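Local coordinates for DUF4442 domain-containing protein (Pseudomonas aeruginosa, PDB 1YOC) that is of unknown function but has the hot-dog fold of the PaaI-type thioesterases and may act on acyl-CoA or similar thioesters, at residues Q5-Y10 / S19-Q24; V46-R51 / C67-L72; S112-D115 / N121-V124; P125-V130 / V135-I140. All blocks are in the same frame, centred on the assembly; numbering follows the deposited sequence.

Interaction 1: Q5-Y10 / S19-Q24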
# COMPACT_ATOMS: atom_id res chain seq x y z
N GLN B 5 4.02 11.84 18.75
CA GLN B 5 3.43 12.73 19.74
C GLN B 5 2.02 13.15 19.27
O GLN B 5 1.09 13.20 20.08
CB GLN B 5 4.34 13.96 19.97
CG GLN B 5 5.66 13.60 20.67
CD GLN B 5 6.73 14.69 20.58
OE1 GLN B 5 7.93 14.45 20.85
NE2 GLN B 5 6.32 15.90 20.21
N MET B 6 1.86 13.43 17.97
CA MET B 6 0.54 13.81 17.45
C MET B 6 -0.42 12.63 17.62
O MET B 6 -1.53 12.77 18.16
CB MET B 6 0.63 14.16 15.96
CG MET B 6 1.29 15.54 15.68
SD MET B 6 0.20 16.85 16.28
CE MET B 6 -0.94 16.94 14.91
N MET B 7 0.00 11.46 17.16
CA MET B 7 -0.88 10.31 17.27
C MET B 7 -1.32 10.08 18.72
O MET B 7 -2.50 9.85 19.00
CB MET B 7 -0.21 9.03 16.75
CG MET B 7 0.19 9.06 15.27
SD MET B 7 -1.15 9.45 14.12
CE MET B 7 -0.12 9.64 12.54
N GLN B 8 -0.37 10.15 19.63
CA GLN B 8 -0.70 9.89 21.02
C GLN B 8 -1.62 10.94 21.60
O GLN B 8 -2.64 10.62 22.22
CB GLN B 8 0.58 9.77 21.85
CG GLN B 8 1.42 8.57 21.44
CD GLN B 8 2.78 8.49 22.13
OE1 GLN B 8 3.60 9.43 22.08
NE2 GLN B 8 3.04 7.35 22.75
N MET B 9 -1.24 12.19 21.39
CA MET B 9 -2.05 13.30 21.90
C MET B 9 -3.52 13.16 21.49
O MET B 9 -4.44 13.30 22.32
CB MET B 9 -1.47 14.63 21.39
CG MET B 9 -2.26 15.86 21.77
SD MET B 9 -1.70 17.42 20.95
CE MET B 9 -3.32 18.32 20.99
N TYR B 10 -3.77 12.85 20.23
CA TYR B 10 -5.14 12.75 19.80
C TYR B 10 -5.82 11.41 20.08
O TYR B 10 -7.03 11.35 20.17
CB TYR B 10 -5.25 13.11 18.32
CG TYR B 10 -5.08 14.61 18.07
CD1 TYR B 10 -3.82 15.19 17.96
CD2 TYR B 10 -6.21 15.44 18.00
CE1 TYR B 10 -3.68 16.60 17.80
CE2 TYR B 10 -6.08 16.83 17.84
CZ TYR B 10 -4.81 17.40 17.74
OH TYR B 10 -4.69 18.78 17.65
N SER B 19 -9.59 11.11 14.10
CA SER B 19 -9.88 10.99 12.68
C SER B 19 -9.70 12.30 11.93
O SER B 19 -9.17 12.31 10.80
CB SER B 19 -11.30 10.45 12.45
OG SER B 19 -11.40 9.08 12.83
N ALA B 20 -10.12 13.40 12.54
CA ALA B 20 -9.98 14.71 11.87
C ALA B 20 -8.54 15.16 11.84
O ALA B 20 -8.06 15.79 10.86
CB ALA B 20 -10.84 15.77 12.58
N MET B 21 -7.81 14.83 12.91
CA MET B 21 -6.42 15.23 12.93
C MET B 21 -5.65 14.47 11.84
O MET B 21 -4.90 15.05 11.05
CB MET B 21 -5.81 14.96 14.32
CG MET B 21 -4.30 15.25 14.45
SD MET B 21 -3.20 13.95 13.70
CE MET B 21 -3.54 12.50 14.85
N ILE B 22 -5.86 13.16 11.75
CA ILE B 22 -5.04 12.45 10.77
C ILE B 22 -5.40 12.86 9.33
O ILE B 22 -4.54 12.94 8.48
CB ILE B 22 -5.12 10.91 11.05
CG1 ILE B 22 -3.82 10.24 10.57
CG2 ILE B 22 -6.34 10.35 10.46
CD1 ILE B 22 -3.65 8.80 11.02
N GLY B 23 -6.67 13.19 9.10
CA GLY B 23 -7.12 13.63 7.79
C GLY B 23 -6.40 14.91 7.36
O GLY B 23 -6.11 15.14 6.16
N GLN B 24 -6.06 15.74 8.34
CA GLN B 24 -5.38 16.99 8.03
C GLN B 24 -3.86 16.87 8.03
O GLN B 24 -3.18 17.43 7.16
CB GLN B 24 -5.81 18.08 9.03
CG GLN B 24 -5.08 19.44 8.81
CD GLN B 24 -5.70 20.24 7.68
OE1 GLN B 24 -5.02 21.00 6.95
NE2 GLN B 24 -7.00 20.09 7.53

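Interaction 2: V46-R51 / C67-L72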
# COMPACT_ATOMS: atom_id res chain seq x y z
N VAL B 46 -2.95 -0.76 15.90
CA VAL B 46 -3.96 0.08 15.24
C VAL B 46 -5.12 -0.78 14.74
O VAL B 46 -4.98 -2.00 14.50
CB VAL B 46 -3.38 0.84 13.98
CG1 VAL B 46 -2.12 1.64 14.34
CG2 VAL B 46 -3.07 -0.12 12.91
N THR B 47 -6.27 -0.15 14.60
CA THR B 47 -7.42 -0.88 14.08
C THR B 47 -8.03 -0.01 12.98
O THR B 47 -7.81 1.18 12.97
CB THR B 47 -8.53 -1.07 15.15
OG1 THR B 47 -8.93 0.21 15.66
CG2 THR B 47 -8.02 -1.92 16.33
N PHE B 48 -8.73 -0.62 12.02
CA PHE B 48 -9.48 0.20 11.07
C PHE B 48 -10.72 -0.63 10.68
O PHE B 48 -10.69 -1.87 10.64
CB PHE B 48 -8.66 0.71 9.86
CG PHE B 48 -8.30 -0.35 8.84
CD1 PHE B 48 -9.13 -0.60 7.76
CD2 PHE B 48 -7.05 -1.01 8.93
CE1 PHE B 48 -8.73 -1.50 6.72
CE2 PHE B 48 -6.63 -1.91 7.93
CZ PHE B 48 -7.45 -2.16 6.83
N PRO B 49 -11.84 0.05 10.41
CA PRO B 49 -13.05 -0.72 10.06
C PRO B 49 -13.22 -1.18 8.63
O PRO B 49 -12.81 -0.53 7.67
CB PRO B 49 -14.18 0.24 10.46
CG PRO B 49 -13.60 1.59 10.01
CD PRO B 49 -12.11 1.49 10.50
N LYS B 50 -13.88 -2.32 8.48
CA LYS B 50 -14.22 -2.78 7.15
C LYS B 50 -15.38 -1.88 6.70
O LYS B 50 -16.34 -1.64 7.47
CB LYS B 50 -14.70 -4.24 7.20
CG LYS B 50 -15.27 -4.74 5.85
CD LYS B 50 -15.28 -6.27 5.80
CE LYS B 50 -15.87 -6.80 4.50
NZ LYS B 50 -17.34 -6.96 4.55
N ARG B 51 -15.31 -1.35 5.49
CA ARG B 51 -16.38 -0.50 4.96
C ARG B 51 -16.18 -0.49 3.44
O ARG B 51 -15.09 -0.82 2.98
CB ARG B 51 -16.33 0.92 5.55
CG ARG B 51 -15.00 1.61 5.29
CD ARG B 51 -14.99 3.07 5.81
NE ARG B 51 -13.66 3.63 5.62
CZ ARG B 51 -13.41 4.87 5.22
NH1 ARG B 51 -14.42 5.73 4.97
NH2 ARG B 51 -12.15 5.23 4.99
N CYS B 67 -1.74 -2.72 3.96
CA CYS B 67 -0.37 -2.17 3.95
C CYS B 67 -0.39 -0.80 4.62
O CYS B 67 0.56 -0.44 5.33
CB CYS B 67 0.17 -1.99 2.52
SG CYS B 67 0.55 -3.53 1.67
N ASN B 68 -1.44 -0.02 4.35
CA ASN B 68 -1.52 1.31 4.96
C ASN B 68 -1.55 1.25 6.49
O ASN B 68 -0.89 2.06 7.18
CB ASN B 68 -2.77 2.03 4.44
CG ASN B 68 -2.57 3.55 4.27
OD1 ASN B 68 -3.52 4.27 3.94
ND2 ASN B 68 -1.33 4.05 4.47
N ALA B 69 -2.29 0.28 7.04
CA ALA B 69 -2.35 0.12 8.49
C ALA B 69 -0.95 -0.25 9.01
O ALA B 69 -0.51 0.20 10.07
CB ALA B 69 -3.36 -1.03 8.87
N ALA B 70 -0.25 -1.11 8.26
CA ALA B 70 1.09 -1.57 8.66
C ALA B 70 2.06 -0.40 8.68
O ALA B 70 2.86 -0.23 9.62
CB ALA B 70 1.59 -2.66 7.70
N GLU B 71 1.98 0.43 7.64
CA GLU B 71 2.85 1.59 7.56
C GLU B 71 2.57 2.53 8.76
O GLU B 71 3.50 3.12 9.33
CB GLU B 71 2.55 2.34 6.27
CG GLU B 71 3.28 3.62 6.15
CD GLU B 71 4.63 3.45 5.50
OE1 GLU B 71 5.26 2.35 5.62
OE2 GLU B 71 5.05 4.46 4.87
N LEU B 72 1.30 2.69 9.10
CA LEU B 72 0.94 3.59 10.21
C LEU B 72 1.50 3.06 11.53
O LEU B 72 2.08 3.79 12.32
CB LEU B 72 -0.58 3.73 10.29
CG LEU B 72 -1.08 4.58 11.48
CD1 LEU B 72 -0.63 6.03 11.39
CD2 LEU B 72 -2.63 4.49 11.46

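Interaction 3: S112-D115 / N121-V124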
# COMPACT_ATOMS: atom_id res chain seq x y z
N SER B 112 9.50 -5.12 20.46
CA SER B 112 10.25 -5.55 21.64
C SER B 112 11.64 -6.15 21.37
O SER B 112 12.48 -6.13 22.28
CB SER B 112 9.43 -6.56 22.48
OG SER B 112 9.27 -7.79 21.80
N GLN B 113 11.90 -6.65 20.17
CA GLN B 113 13.16 -7.30 19.85
C GLN B 113 14.17 -6.46 19.08
O GLN B 113 15.30 -6.89 18.84
CB GLN B 113 12.88 -8.59 19.07
CG GLN B 113 11.83 -9.49 19.79
CD GLN B 113 12.28 -9.88 21.16
OE1 GLN B 113 11.63 -9.53 22.22
NE2 GLN B 113 13.38 -10.61 21.20
N ILE B 114 13.76 -5.26 18.70
CA ILE B 114 14.61 -4.33 17.95
C ILE B 114 15.52 -3.50 18.86
O ILE B 114 15.11 -3.13 19.96
CB ILE B 114 13.68 -3.37 17.13
CG1 ILE B 114 13.09 -4.16 15.97
CG2 ILE B 114 14.46 -2.15 16.56
CD1 ILE B 114 11.88 -3.48 15.29
N ASP B 115 16.77 -3.29 18.44
CA ASP B 115 17.67 -2.43 19.21
C ASP B 115 17.39 -1.00 18.67
O ASP B 115 17.91 -0.57 17.63
CB ASP B 115 19.12 -2.84 18.95
CG ASP B 115 20.12 -1.91 19.61
OD1 ASP B 115 19.72 -0.91 20.25
OD2 ASP B 115 21.33 -2.21 19.47
N ASN B 121 19.76 -0.03 9.21
CA ASN B 121 18.46 -0.60 8.88
C ASN B 121 17.85 -1.36 10.02
O ASN B 121 18.50 -2.23 10.59
CB ASN B 121 18.62 -1.55 7.68
CG ASN B 121 18.97 -0.79 6.42
OD1 ASN B 121 19.97 -1.08 5.73
ND2 ASN B 121 18.16 0.20 6.13
N LEU B 122 16.63 -1.02 10.36
CA LEU B 122 15.90 -1.74 11.42
C LEU B 122 14.68 -2.30 10.67
O LEU B 122 14.01 -1.56 9.92
CB LEU B 122 15.42 -0.79 12.53
CG LEU B 122 16.47 0.12 13.19
CD1 LEU B 122 15.82 0.87 14.42
CD2 LEU B 122 17.65 -0.72 13.63
N VAL B 123 14.40 -3.58 10.87
CA VAL B 123 13.28 -4.23 10.18
C VAL B 123 12.13 -4.39 11.16
O VAL B 123 12.18 -5.16 12.11
CB VAL B 123 13.73 -5.61 9.58
CG1 VAL B 123 12.61 -6.22 8.74
CG2 VAL B 123 15.03 -5.41 8.76
N VAL B 124 11.07 -3.62 10.93
CA VAL B 124 9.91 -3.64 11.81
C VAL B 124 8.83 -4.62 11.34
O VAL B 124 8.32 -4.54 10.21
CB VAL B 124 9.30 -2.25 11.89
CG1 VAL B 124 8.12 -2.27 12.84
CG2 VAL B 124 10.38 -1.24 12.28

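Interaction 4: P125-V130 / V135-I140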
# COMPACT_ATOMS: atom_id res chain seq x y z
N PRO B 125 8.44 -5.57 12.21
CA PRO B 125 7.41 -6.54 11.83
C PRO B 125 5.99 -6.07 12.16
O PRO B 125 5.76 -5.35 13.14
CB PRO B 125 7.78 -7.78 12.67
CG PRO B 125 8.20 -7.13 13.99
CD PRO B 125 9.05 -5.90 13.50
N VAL B 126 5.05 -6.49 11.33
CA VAL B 126 3.65 -6.17 11.56
C VAL B 126 2.82 -7.39 11.17
O VAL B 126 3.08 -8.04 10.15
CB VAL B 126 3.14 -4.99 10.67
CG1 VAL B 126 1.67 -4.71 10.99
CG2 VAL B 126 3.98 -3.70 10.92
N VAL B 127 1.83 -7.72 11.99
CA VAL B 127 0.90 -8.78 11.63
C VAL B 127 -0.51 -8.18 11.72
O VAL B 127 -0.81 -7.45 12.67
CB VAL B 127 1.02 -10.01 12.56
CG1 VAL B 127 0.02 -11.09 12.14
CG2 VAL B 127 2.45 -10.59 12.42
N ALA B 128 -1.34 -8.42 10.71
CA ALA B 128 -2.70 -7.90 10.76
C ALA B 128 -3.63 -9.10 10.93
O ALA B 128 -3.40 -10.16 10.36
CB ALA B 128 -3.08 -7.09 9.47
N TYR B 129 -4.66 -8.85 11.73
CA TYR B 129 -5.67 -9.83 12.10
C TYR B 129 -7.10 -9.37 11.81
O TYR B 129 -7.40 -8.16 11.83
CB TYR B 129 -5.64 -10.06 13.62
CG TYR B 129 -4.34 -10.50 14.20
CD1 TYR B 129 -4.07 -11.86 14.41
CD2 TYR B 129 -3.34 -9.56 14.52
CE1 TYR B 129 -2.84 -12.29 14.92
CE2 TYR B 129 -2.09 -9.98 15.03
CZ TYR B 129 -1.86 -11.35 15.23
OH TYR B 129 -0.64 -11.79 15.77
N VAL B 130 -7.96 -10.37 11.61
CA VAL B 130 -9.38 -10.16 11.50
C VAL B 130 -9.97 -11.24 12.44
O VAL B 130 -9.65 -12.43 12.29
CB VAL B 130 -9.97 -10.31 10.05
CG1 VAL B 130 -11.49 -10.37 10.13
CG2 VAL B 130 -9.58 -9.09 9.19
N VAL B 135 -4.12 -12.53 8.92
CA VAL B 135 -4.52 -12.48 7.52
C VAL B 135 -3.45 -11.81 6.64
O VAL B 135 -3.53 -11.88 5.42
CB VAL B 135 -5.84 -11.68 7.34
CG1 VAL B 135 -6.99 -12.29 8.15
CG2 VAL B 135 -5.62 -10.19 7.70
N PHE B 136 -2.44 -11.23 7.27
CA PHE B 136 -1.43 -10.44 6.55
C PHE B 136 -0.20 -10.23 7.41
O PHE B 136 -0.31 -10.07 8.64
CB PHE B 136 -2.06 -9.09 6.23
CG PHE B 136 -1.09 -8.00 5.79
CD1 PHE B 136 -0.84 -7.77 4.44
CD2 PHE B 136 -0.53 -7.14 6.74
CE1 PHE B 136 -0.04 -6.66 4.02
CE2 PHE B 136 0.28 -6.05 6.35
CZ PHE B 136 0.50 -5.81 4.97
N ARG B 137 0.98 -10.21 6.77
CA ARG B 137 2.24 -9.93 7.49
C ARG B 137 3.06 -8.97 6.64
O ARG B 137 3.03 -9.03 5.42
CB ARG B 137 3.14 -11.17 7.63
CG ARG B 137 2.69 -12.31 8.49
CD ARG B 137 3.90 -13.31 8.67
NE ARG B 137 4.31 -13.94 7.42
CZ ARG B 137 3.83 -15.10 6.97
NH1 ARG B 137 2.94 -15.79 7.66
NH2 ARG B 137 4.20 -15.56 5.78
N ALA B 138 3.82 -8.10 7.31
CA ALA B 138 4.72 -7.19 6.62
C ALA B 138 5.99 -7.01 7.46
O ALA B 138 6.00 -7.25 8.69
CB ALA B 138 4.08 -5.84 6.43
N GLU B 139 7.06 -6.62 6.77
CA GLU B 139 8.31 -6.24 7.42
C GLU B 139 8.66 -4.93 6.70
O GLU B 139 8.74 -4.91 5.49
CB GLU B 139 9.38 -7.31 7.19
CG GLU B 139 9.27 -8.46 8.20
CD GLU B 139 10.23 -9.61 7.87
OE1 GLU B 139 11.14 -9.42 7.02
OE2 GLU B 139 10.05 -10.68 8.48
N ILE B 140 8.78 -3.83 7.45
CA ILE B 140 9.11 -2.54 6.87
C ILE B 140 10.51 -2.17 7.38
O ILE B 140 10.75 -2.11 8.58
CB ILE B 140 8.08 -1.49 7.30
CG1 ILE B 140 6.70 -1.88 6.76
CG2 ILE B 140 8.52 -0.09 6.77
CD1 ILE B 140 5.52 -1.03 7.33

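Interaction 1: Q5-Y10 / S19-Q24
In the antiparallel helical hairpin at the N terminus, Met21 of helix 15-25 pushes its side chain into a hollow made by Met6, Met7 and Tyr10 of helix 2-13. The two short axes approach to 10.2 Å and run at 158° to each other, a separation bridged mainly by side chains. Met21 CG stands over one face of the Tyr10 ring, almost at its centre, 3.6 Å from the centroid and 13° off the normal, which makes a CH-pi contact; its nearest ring atom is Tyr10 CD1, at 3.5 Å. Met21 CB lies over the same ring nearer Tyr10 CD2. The sulfur has moved off obliquely, with Met21 SD 5.0 Å from the Tyr10 centroid, a Met-aromatic contact looser than the CH-pi one. With CG extended away from its own backbone N (chi1 176°), Met21 reaches straight across, and two further bends turn its methyl past the CB end of Tyr10 toward Met7, where Met21 CE lies 3.9 Å from Met7 SD. Met6 adds a second wall, its CE 3.8 Å from Met21 CG. Deeper down, Met7 crosses Ile22 at about a right angle, the terminal Met7 CE and Ile22 CD1 being 3.9 Å apart. No hydrogen bond joins the segments. Both of these inner side chains continue onto Leu72 of helix 63-81, and Met7 also rests on Phe36 and Leu39 of strand 35-40. This is methionine-rich packing of a helical hairpin, lying against the edge strand and the central helix of a hot-dog domain.

Interaction 2: V46-R51 / C67-L72
Val46 and Phe48, two residues of strand 43-48 whose CB atoms point toward helix 63-81, fit round the small methyl bump of Ala69. The helix passes the strand at an axis distance of 9.0 Å and 153° between directions, and the alanine lets the ring and the branched valine settle close to its surface. Phe48 provides the tighter wall: Ala69 CB is 3.5 Å from Phe48 CE2 and 3.7 Å from Phe48 CD2, approaching one side of the ring obliquely. That side of the ring is brought in because Phe48 CG lies between its backbone N and carbonyl carbon (chi1 72°).

Val46 fills the dip on the helix between Ala69 and Leu72, which are one turn apart, and its fork divides between them. One prong, Val46 CG2, touches the backbone as well as the side chain, 3.8 Å from Ala69 O and 4.2 Å from Ala69 CB. The other prong, Val46 CG1, meets Leu72 CD2 at 4.1 Å; Leu72 reaches it from an extended first torsion (chi1 176°) that sends the isobutyl group out from the helix toward the strand. All four residues are buried; the side-chain packing is apolar, and no hydrogen bond joins the segments.

Ala107 of the next strand, 105-110, continues the floor beneath Val46 and Ala69, while Phe36 of strand 35-40 covers Val46 and Leu72. Cys67 and Glu71 of the same helix pack on Met93 and Ile64 of the second subunit. An alanine, two branched aliphatic side chains and one phenyl ring thus seat the long central helix on the curved antiparallel sheet, the layout that defines the hot-dog fold.

Interaction 3: S112-D115 / N121-V124
Val123 O is pressed by two carbons of Ile114, CD1 at 3.6 Å and CG1 at 4.1 Å, in a van der Waals contact that involves no hydrogen bond. Ile114, in the loop after strand 105-110, lays its side chain on one side of strand 120-130, spanning from Leu122 to Val124. Its longer branch runs out extended (chi2 165°), so that besides the carbonyl Ile114 CD1 also reaches Val124 CG2, at 4.0 Å. The shorter branch goes the other way, placing Ile114 CG2 3.9 Å from Leu122 CD1. Leu122 in turn lays both its methyls near the loop backbone, Leu122 CD2 being 4.0 Å from Asp115 O. The Asp115 carboxylate takes no part in this; OD1 accepts a hydrogen bond from the backbone N of Gln117, within the same turn.

Trp116 of the same loop also packs on Leu122 and Val124, and Val124 meets Ala74, Met77 and Thr78 of helix 63-81. Through Ile114 the connection packs back on the strand it leads into. This is the connecting loop of a beta hairpin, strands 105-110 and 120-130, held by hydrophobic contact against its second strand in the hot-dog sheet.

Interaction 4: P125-V130 / V135-I140
Ala128 CB sits against Phe136, 3.7 Å from CD2, in the buried face of a beta hairpin formed by strands 120-130 and 133-146 of the hot-dog sheet. The ring is reached obliquely and lies alongside the small methyl. On the same face Val126 CB stands 4.4 Å from Ala138 CB, and Ala70 of helix 63-81, which lies against this face, packs on both Val126 and Phe136.

The backbones run antiparallel at 168°. Val126 and Ala138 form a hydrogen-bonded pair, with Val126 N to Ala138 O and Ala138 N to Val126 O both at 2.9 Å, whereas Val127 and Arg137 are a non-hydrogen-bonded pair. Ala128 N donates to Phe136 O. Toward the turn the regular pattern breaks in a classic beta bulge: Val135 and Phe136 both face Ala128. Ala128 O takes a straight bond from Val135 N (2.9 Å, 175°) and a weak one from Phe136 N at 3.4 Å. A psi of -8° at Val135 marks the kink, and Val135 CG1 leans on Val130 CB at 4.1 Å.

On the opposite face, with Val127, the sheet turns polar. The Arg137 chain leads away from Val127 toward strand 86-97, where Arg137 NH2 forms a salt bridge with Glu96 OE1, and, to a bound glycerol that probably comes from the crystallisation liquor, Arg137 NE donates a hydrogen bond at O1.

In the fold
From the N terminus the four contacts follow one another in series, none nesting in or crossing another. Interaction 1 closes the short turn between helices 2-13 and 15-25. Interaction 2 then closes the longer connection from strand 43-48 into helix 63-81; the two meet where Met7 and Ile22 pack on Leu72, joining the hairpin to the central helix. Interaction 3 folds the loop after strand 105-110 onto strand 120-130, which continues directly into interaction 4 and its tight turn to strand 133-146. Interaction 4 touches the helix too, through Val126, Phe136 and Ile140 against Ala70 and Glu71, so helix 63-81 links the sheet to the N-terminal helices.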